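Local coordinates for protein soluble lytic murein transglycosylase (Escherichia coli, PDB 1QSA) that cleaves the glycosidic bonds between N-acetylmuramic acid and N-acetylglucosamine in peptidoglycan, forming a 1,6-anhydro bond in the muramic acid product, at residues A[127-132]-A[158-163]; A[457-462]-A[522-527]; A[504-509]-A[527-532]. One frame throughout, in Å; residues are numbered along the deposited sequence.

Contact 1: residues A[127-132]-A[158-163]. With SO4 (sulfate ion), chain N.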
# COMPACT_ATOMS: atom_id res chain seq x y z
N GLU A 127 3.95 0.96 26.16
CA GLU A 127 3.36 1.38 24.90
C GLU A 127 4.11 0.77 23.70
O GLU A 127 3.49 0.36 22.72
CB GLU A 127 3.36 2.90 24.81
CG GLU A 127 2.63 3.46 23.61
CD GLU A 127 2.50 4.97 23.65
OE1 GLU A 127 2.34 5.53 24.76
OE2 GLU A 127 2.55 5.60 22.57
N LEU A 128 5.43 0.70 23.81
CA LEU A 128 6.28 0.14 22.76
C LEU A 128 6.18 -1.39 22.71
O LEU A 128 6.39 -2.02 21.67
CB LEU A 128 7.74 0.57 23.00
CG LEU A 128 8.09 2.04 22.73
CD1 LEU A 128 9.42 2.43 23.39
CD2 LEU A 128 8.12 2.30 21.22
N TRP A 129 5.85 -1.98 23.86
CA TRP A 129 5.75 -3.42 24.00
C TRP A 129 4.48 -4.02 23.42
O TRP A 129 4.51 -5.10 22.83
CB TRP A 129 5.81 -3.76 25.50
CG TRP A 129 5.60 -5.21 25.86
CD1 TRP A 129 4.44 -5.80 26.31
CD2 TRP A 129 6.60 -6.24 25.87
NE1 TRP A 129 4.67 -7.12 26.61
CE2 TRP A 129 5.99 -7.42 26.35
CE3 TRP A 129 7.97 -6.27 25.53
CZ2 TRP A 129 6.68 -8.62 26.49
CZ3 TRP A 129 8.66 -7.47 25.67
CH2 TRP A 129 8.01 -8.63 26.15
N LEU A 130 3.36 -3.33 23.60
CA LEU A 130 2.07 -3.84 23.16
C LEU A 130 1.78 -3.81 21.67
O LEU A 130 0.89 -3.10 21.19
CB LEU A 130 0.94 -3.20 23.99
CG LEU A 130 1.00 -3.58 25.48
CD1 LEU A 130 0.06 -2.71 26.29
CD2 LEU A 130 0.68 -5.07 25.69
N THR A 131 2.51 -4.66 20.97
CA THR A 131 2.39 -4.83 19.52
C THR A 131 2.93 -6.22 19.15
O THR A 131 3.85 -6.73 19.80
CB THR A 131 3.17 -3.76 18.73
OG1 THR A 131 3.02 -4.00 17.32
CG2 THR A 131 4.66 -3.78 19.07
N GLY A 132 2.31 -6.83 18.15
CA GLY A 132 2.73 -8.13 17.67
C GLY A 132 3.91 -8.01 16.71
O GLY A 132 4.51 -9.01 16.32
N LEU A 158 1.88 -11.73 28.51
CA LEU A 158 1.04 -12.71 27.82
C LEU A 158 0.27 -12.05 26.66
O LEU A 158 0.10 -12.67 25.60
CB LEU A 158 0.08 -13.35 28.82
CG LEU A 158 -0.48 -14.72 28.43
CD1 LEU A 158 0.67 -15.73 28.23
CD2 LEU A 158 -1.44 -15.19 29.51
N GLU A 159 -0.13 -10.80 26.83
CA GLU A 159 -0.84 -10.06 25.78
C GLU A 159 0.03 -9.87 24.53
O GLU A 159 -0.48 -9.92 23.40
CB GLU A 159 -1.31 -8.70 26.32
CG GLU A 159 -1.88 -7.73 25.28
CD GLU A 159 -3.14 -8.24 24.57
OE1 GLU A 159 -3.68 -9.31 24.96
OE2 GLU A 159 -3.58 -7.57 23.61
N ARG A 160 1.33 -9.63 24.71
CA ARG A 160 2.17 -9.48 23.54
C ARG A 160 2.27 -10.80 22.77
O ARG A 160 2.38 -10.79 21.54
CB ARG A 160 3.58 -8.96 23.89
CG ARG A 160 4.32 -8.58 22.62
CD ARG A 160 5.68 -7.93 22.86
NE ARG A 160 6.20 -7.41 21.60
CZ ARG A 160 7.48 -7.20 21.33
NH1 ARG A 160 8.41 -7.47 22.24
NH2 ARG A 160 7.83 -6.72 20.13
N ILE A 161 2.25 -11.93 23.48
CA ILE A 161 2.29 -13.25 22.83
C ILE A 161 1.04 -13.41 21.96
O ILE A 161 1.13 -13.83 20.80
CB ILE A 161 2.38 -14.41 23.88
CG1 ILE A 161 3.77 -14.41 24.53
CG2 ILE A 161 2.06 -15.75 23.21
CD1 ILE A 161 3.99 -15.50 25.54
N ARG A 162 -0.11 -13.00 22.50
CA ARG A 162 -1.37 -13.07 21.75
C ARG A 162 -1.29 -12.17 20.51
O ARG A 162 -1.65 -12.60 19.41
CB ARG A 162 -2.55 -12.62 22.64
CG ARG A 162 -3.92 -12.84 21.99
CD ARG A 162 -5.05 -12.25 22.84
NE ARG A 162 -5.00 -10.80 22.82
CZ ARG A 162 -5.59 -10.03 21.90
NH1 ARG A 162 -6.32 -10.58 20.94
NH2 ARG A 162 -5.47 -8.71 21.95
N LEU A 163 -0.79 -10.95 20.68
CA LEU A 163 -0.66 -10.02 19.56
C LEU A 163 0.32 -10.52 18.50
O LEU A 163 0.07 -10.39 17.28
CB LEU A 163 -0.21 -8.63 20.05
CG LEU A 163 -1.22 -7.81 20.88
CD1 LEU A 163 -0.53 -6.57 21.45
CD2 LEU A 163 -2.41 -7.41 20.03
S SO4 N . -7.97 -7.56 19.42
O1 SO4 N . -6.53 -7.21 19.43
O2 SO4 N . -8.65 -6.78 18.37
O3 SO4 N . -8.12 -9.00 19.15
O4 SO4 N . -8.57 -7.24 20.74
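The backbone oxygen of Thr-131 receives the NE-H of Arg-160 in a nearly straight bond, N-H...O 166°, with NE and O 3.0 Å apart. The oxygen lies in the guanidinium plane and the donor almost on the extension of the C=O bond, which, with the NH2 bond to the Lys-133 oxygen, sets the rotation of the guanidinium. The extended Arg-160 chain, whose CG stands opposite the backbone N (chi1 -169°), passes over the indole of Trp-129, its CD 3.6 Å from the centroid of the six-membered ring in a CH-pi contact. NH1 rests on the same ring, 3.4 Å from CZ3, so the positive group adds a cation-pi interaction, the planes 57° apart. Arginine suits this buried place because its methylenes cover the ring while its nitrogens satisfy carbonyls. Leu-163 puts CD1 3.6 Å from the Thr-131 N, against the inverse gamma turn centred on Leu-130. Beyond it, Gly-132 CA comes 3.5 Å from Leu-163 O, where a side chain would collide. Arg-162 grips the Glu-159 carboxylate side-on, NE to OE1 and NH2 to OE2, and holds a sulfate probably from the crystallisation liquor. This joins the end of helix 118-129 to helix 154-166, as helices pack in an alpha-superhelix.

Contact 2: residues A[457-462]-A[522-527]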
# COMPACT_ATOMS: atom_id res chain seq x y z
N PHE A 457 5.35 8.30 -24.54
CA PHE A 457 4.31 7.28 -24.67
C PHE A 457 3.82 7.15 -26.11
O PHE A 457 3.59 6.05 -26.58
CB PHE A 457 3.14 7.51 -23.70
CG PHE A 457 3.43 7.05 -22.29
CD1 PHE A 457 3.41 5.69 -21.98
CD2 PHE A 457 3.72 7.97 -21.30
CE1 PHE A 457 3.70 5.24 -20.67
CE2 PHE A 457 4.00 7.54 -20.00
CZ PHE A 457 3.99 6.18 -19.68
N LYS A 458 3.73 8.28 -26.82
CA LYS A 458 3.30 8.26 -28.21
C LYS A 458 4.32 7.48 -29.03
O LYS A 458 3.98 6.53 -29.73
CB LYS A 458 3.17 9.69 -28.76
CG LYS A 458 2.65 9.72 -30.20
CD LYS A 458 2.54 11.14 -30.72
CE LYS A 458 1.95 11.17 -32.13
NZ LYS A 458 2.07 12.54 -32.76
N ARG A 459 5.60 7.84 -28.87
CA ARG A 459 6.67 7.18 -29.60
C ARG A 459 6.74 5.68 -29.35
O ARG A 459 6.89 4.90 -30.29
CB ARG A 459 8.02 7.82 -29.24
CG ARG A 459 9.22 7.24 -29.98
CD ARG A 459 10.54 7.75 -29.42
NE ARG A 459 10.51 9.19 -29.17
CZ ARG A 459 11.40 9.83 -28.41
NH1 ARG A 459 12.39 9.17 -27.83
NH2 ARG A 459 11.29 11.14 -28.23
N TYR A 460 6.60 5.27 -28.09
CA TYR A 460 6.69 3.86 -27.72
C TYR A 460 5.44 3.02 -27.88
O TYR A 460 5.46 1.83 -27.57
CB TYR A 460 7.33 3.70 -26.34
CG TYR A 460 8.81 3.97 -26.37
CD1 TYR A 460 9.70 2.99 -26.79
CD2 TYR A 460 9.33 5.24 -26.05
CE1 TYR A 460 11.06 3.25 -26.89
CE2 TYR A 460 10.71 5.51 -26.16
CZ TYR A 460 11.56 4.50 -26.58
OH TYR A 460 12.91 4.71 -26.70
N THR A 461 4.34 3.63 -28.30
CA THR A 461 3.14 2.86 -28.57
C THR A 461 2.75 2.94 -30.05
O THR A 461 1.88 2.20 -30.48
CB THR A 461 1.90 3.25 -27.71
OG1 THR A 461 1.58 4.63 -27.87
CG2 THR A 461 2.16 2.96 -26.22
N SER A 462 3.40 3.82 -30.82
CA SER A 462 3.09 3.95 -32.26
C SER A 462 3.22 2.65 -33.05
O SER A 462 2.43 2.39 -33.98
CB SER A 462 3.96 5.04 -32.90
OG SER A 462 5.34 4.72 -32.79
N ASP A 522 15.11 5.63 -15.31
CA ASP A 522 15.12 6.59 -16.41
C ASP A 522 13.75 6.47 -17.11
O ASP A 522 13.39 5.40 -17.60
CB ASP A 522 16.23 6.25 -17.40
CG ASP A 522 16.15 7.07 -18.66
OD1 ASP A 522 16.24 8.31 -18.55
OD2 ASP A 522 15.96 6.48 -19.76
N PRO A 523 13.01 7.59 -17.23
CA PRO A 523 11.69 7.53 -17.88
C PRO A 523 11.62 6.80 -19.24
O PRO A 523 10.81 5.89 -19.41
CB PRO A 523 11.30 9.00 -17.99
CG PRO A 523 11.91 9.60 -16.76
CD PRO A 523 13.28 8.95 -16.73
N GLU A 524 12.45 7.20 -20.20
CA GLU A 524 12.43 6.56 -21.51
C GLU A 524 12.71 5.05 -21.46
O GLU A 524 12.02 4.27 -22.10
CB GLU A 524 13.39 7.26 -22.47
CG GLU A 524 13.36 6.63 -23.87
CD GLU A 524 13.94 7.53 -24.96
OE1 GLU A 524 14.48 8.62 -24.64
OE2 GLU A 524 13.85 7.16 -26.15
N THR A 525 13.73 4.65 -20.70
CA THR A 525 14.07 3.24 -20.58
C THR A 525 12.88 2.47 -20.00
O THR A 525 12.50 1.41 -20.52
CB THR A 525 15.30 3.03 -19.65
OG1 THR A 525 16.41 3.79 -20.15
CG2 THR A 525 15.69 1.56 -19.58
N ASN A 526 12.28 3.03 -18.95
CA ASN A 526 11.15 2.41 -18.27
C ASN A 526 9.96 2.27 -19.23
O ASN A 526 9.38 1.19 -19.36
CB ASN A 526 10.77 3.23 -17.03
CG ASN A 526 9.83 2.49 -16.13
OD1 ASN A 526 8.63 2.42 -16.39
ND2 ASN A 526 10.37 1.90 -15.06
N ILE A 527 9.63 3.34 -19.94
CA ILE A 527 8.52 3.32 -20.90
C ILE A 527 8.79 2.32 -22.04
O ILE A 527 7.91 1.60 -22.46
CB ILE A 527 8.22 4.75 -21.43
CG1 ILE A 527 7.62 5.59 -20.30
CG2 ILE A 527 7.24 4.72 -22.60
CD1 ILE A 527 7.60 7.10 -20.57
O HOH W 1 13.82 11.09 -26.06
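Tyr-460 and Ile-527 touch where helix 454-461 packs on the first turns of helix 523-540 in the lysozyme-like SLT domain, the two short axes 34° apart and 10.4 Å at closest approach. The Tyr-460 side chain can be followed outward. Its CB lies 3.9 Å from Ile-527 CG2, and CG and CD2 continue past the same methyl. CE2 then runs alongside CG of Glu-524, and at the tip OH donates to Glu-524 OE2 over 2.7 Å. The carboxylate oxygen accepts on its anti lone pair and lies near the plane of the ring, at its edge. Tyrosine fits because its ring is greasy enough for the isoleucine yet long enough to carry a hydroxyl to the glutamate. A phenylalanine here would probably keep the packing on Ile-527 but leave Glu-524 OE2 without its phenolic donor, so that the carboxylate would be less firmly positioned. Exposed Arg-459 reaches the same oxygen with NH1, its chain bent at chi3 (-44°), and forms a salt bridge. Deeper in, branched Ile-527 uses a different arm: with CG1 beside its own backbone N, chi1 -69°, CD1 is laid over the face of Phe-457. That phenylalanine is buried against Met-472 and Ala-475 of helix 468-479. Asp-522 caps the start of helix 523-540, its OD2 accepting from both N and OG1 of Thr-525. Back at the polar rim, one water accepts from Arg-459 NH1 and donates to Glu-524; the water oxygen lies 2.9 Å from Glu-524 OE1.

Contact 3: residues A[504-509]-A[527-532]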
# COMPACT_ATOMS: atom_id res chain seq x y z
N HIS A 504 13.67 -10.48 -18.74
CA HIS A 504 12.91 -11.39 -19.59
C HIS A 504 12.33 -10.68 -20.82
O HIS A 504 12.36 -11.22 -21.93
CB HIS A 504 11.79 -12.03 -18.76
CG HIS A 504 11.08 -13.14 -19.46
ND1 HIS A 504 9.72 -13.37 -19.31
CD2 HIS A 504 11.54 -14.12 -20.28
CE1 HIS A 504 9.38 -14.44 -20.01
NE2 HIS A 504 10.46 -14.91 -20.61
N THR A 505 11.86 -9.45 -20.64
CA THR A 505 11.28 -8.65 -21.72
C THR A 505 12.34 -8.25 -22.75
O THR A 505 12.13 -8.35 -23.96
CB THR A 505 10.58 -7.39 -21.14
OG1 THR A 505 9.46 -7.79 -20.35
CG2 THR A 505 10.09 -6.47 -22.25
N VAL A 506 13.48 -7.79 -22.26
CA VAL A 506 14.59 -7.39 -23.12
C VAL A 506 15.04 -8.58 -23.98
O VAL A 506 15.35 -8.40 -25.16
CB VAL A 506 15.73 -6.82 -22.26
CG1 VAL A 506 17.06 -6.83 -22.99
CG2 VAL A 506 15.34 -5.41 -21.79
N LYS A 507 15.02 -9.78 -23.43
CA LYS A 507 15.41 -10.97 -24.21
C LYS A 507 14.34 -11.34 -25.24
O LYS A 507 14.64 -11.56 -26.42
CB LYS A 507 15.69 -12.16 -23.30
CG LYS A 507 16.01 -13.45 -24.06
CD LYS A 507 16.43 -14.53 -23.10
CE LYS A 507 16.81 -15.81 -23.83
NZ LYS A 507 17.35 -16.82 -22.86
N MET A 508 13.07 -11.36 -24.80
CA MET A 508 11.96 -11.71 -25.69
C MET A 508 11.79 -10.78 -26.89
O MET A 508 11.48 -11.24 -27.99
CB MET A 508 10.63 -11.72 -24.90
CG MET A 508 10.27 -13.02 -24.21
SD MET A 508 8.51 -13.06 -23.67
CE MET A 508 7.86 -11.60 -24.50
N PHE A 509 12.00 -9.48 -26.68
CA PHE A 509 11.82 -8.46 -27.71
C PHE A 509 13.14 -8.03 -28.38
O PHE A 509 13.12 -7.17 -29.25
CB PHE A 509 11.20 -7.18 -27.09
CG PHE A 509 9.71 -7.26 -26.83
CD1 PHE A 509 9.20 -8.09 -25.82
CD2 PHE A 509 8.82 -6.50 -27.60
CE1 PHE A 509 7.83 -8.17 -25.58
CE2 PHE A 509 7.43 -6.57 -27.38
CZ PHE A 509 6.94 -7.41 -26.37
N ILE A 527 9.63 3.34 -19.94
CA ILE A 527 8.52 3.32 -20.90
C ILE A 527 8.79 2.32 -22.04
O ILE A 527 7.91 1.60 -22.46
CB ILE A 527 8.22 4.75 -21.43
CG1 ILE A 527 7.62 5.59 -20.30
CG2 ILE A 527 7.24 4.72 -22.60
CD1 ILE A 527 7.60 7.10 -20.57
N ASN A 528 10.04 2.25 -22.49
CA ASN A 528 10.43 1.32 -23.56
C ASN A 528 10.16 -0.14 -23.11
O ASN A 528 9.38 -0.88 -23.74
CB ASN A 528 11.92 1.53 -23.85
CG ASN A 528 12.45 0.65 -24.98
OD1 ASN A 528 11.69 0.04 -25.73
ND2 ASN A 528 13.77 0.58 -25.11
N ILE A 529 10.75 -0.54 -21.98
CA ILE A 529 10.61 -1.91 -21.49
C ILE A 529 9.20 -2.22 -20.99
O ILE A 529 8.67 -3.32 -21.24
CB ILE A 529 11.66 -2.20 -20.40
CG1 ILE A 529 13.06 -2.09 -21.03
CG2 ILE A 529 11.46 -3.61 -19.79
CD1 ILE A 529 14.22 -2.19 -20.05
N GLY A 530 8.56 -1.24 -20.36
CA GLY A 530 7.22 -1.43 -19.84
C GLY A 530 6.18 -1.55 -20.93
O GLY A 530 5.31 -2.44 -20.87
N THR A 531 6.24 -0.68 -21.94
CA THR A 531 5.27 -0.78 -23.05
C THR A 531 5.47 -2.10 -23.80
O THR A 531 4.52 -2.67 -24.33
CB THR A 531 5.35 0.39 -24.06
OG1 THR A 531 6.67 0.49 -24.61
CG2 THR A 531 4.93 1.71 -23.41
N SER A 532 6.71 -2.57 -23.86
CA SER A 532 7.00 -3.85 -24.50
C SER A 532 6.33 -5.01 -23.75
O SER A 532 5.61 -5.80 -24.35
CB SER A 532 8.51 -4.07 -24.64
OG SER A 532 9.03 -3.24 -25.66
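Thr-505 and Phe-509, one helical turn apart, both pack on Ser-532 where helix 499-509 crosses helix 523-540 within the lysozyme-like SLT domain; the short axes make an angle of 74° and approach to 9.7 Å. At the centre is the Thr-505 methyl. Its CG2 lies 3.6 Å from the backbone oxygen of Ile-529 and almost as near to Ser-532 CB. Phe-509 lays its ring over that same CB, which stands 3.8 Å from the centroid and only 10° off the ring normal, a CH-pi contact. A serine suits the spot because it offers a small CB-H surface on which the ring can lie flat. Phe-509 CZ also comes within 2.9 Å of Ser-532 O, a doubtfully short approach, since Ser-532 adopts two conformations and these contacts belong to one. Farther along, Val-506 CG2 meets Ile-529 CD1 at 3.8 Å, branched aliphatic groups closing this end.

The next shell holds these groups in place. A chi1 of -66° sets Thr-505 OG1 beside the backbone N, where it bonds the Thr-501 oxygen, and leaves the methyl CG2 opposite, facing Ile-529 and Ser-532. Tyr-533 also touches Thr-505, and Tyr-536 lies against Phe-509, extending the contact along helix 523-540. Ile-511 and Tyr-514, in the loop, touch Ser-532 and Ile-529 respectively. Inside helix 523-540, the Ile-527 oxygen accepts twice from Thr-531: from its N and, at 2.7 Å, from OG1.

How the contacts relate
Contacts 2 and 3 are neighbours, their centres about 11 Å apart. They share Ile-527 and use successive turns of helix 523-540, which receives helix 454-461 in one and helix 499-509 in the other. They also touch directly: Tyr-460 CE1 lies 3.5 Å from Asn-528 OD1. Contact 2 is the closer to the catalytic region, the side chain of Phe-457 being about 9 Å from that of Glu-478, the predicted active-site residue; contact 3 lies away from it. Contact 1 stands apart, across the centre of the chain, about 49 Å from contact 2 and 47 Å from contact 3 between centres, and comes earlier in the sequence.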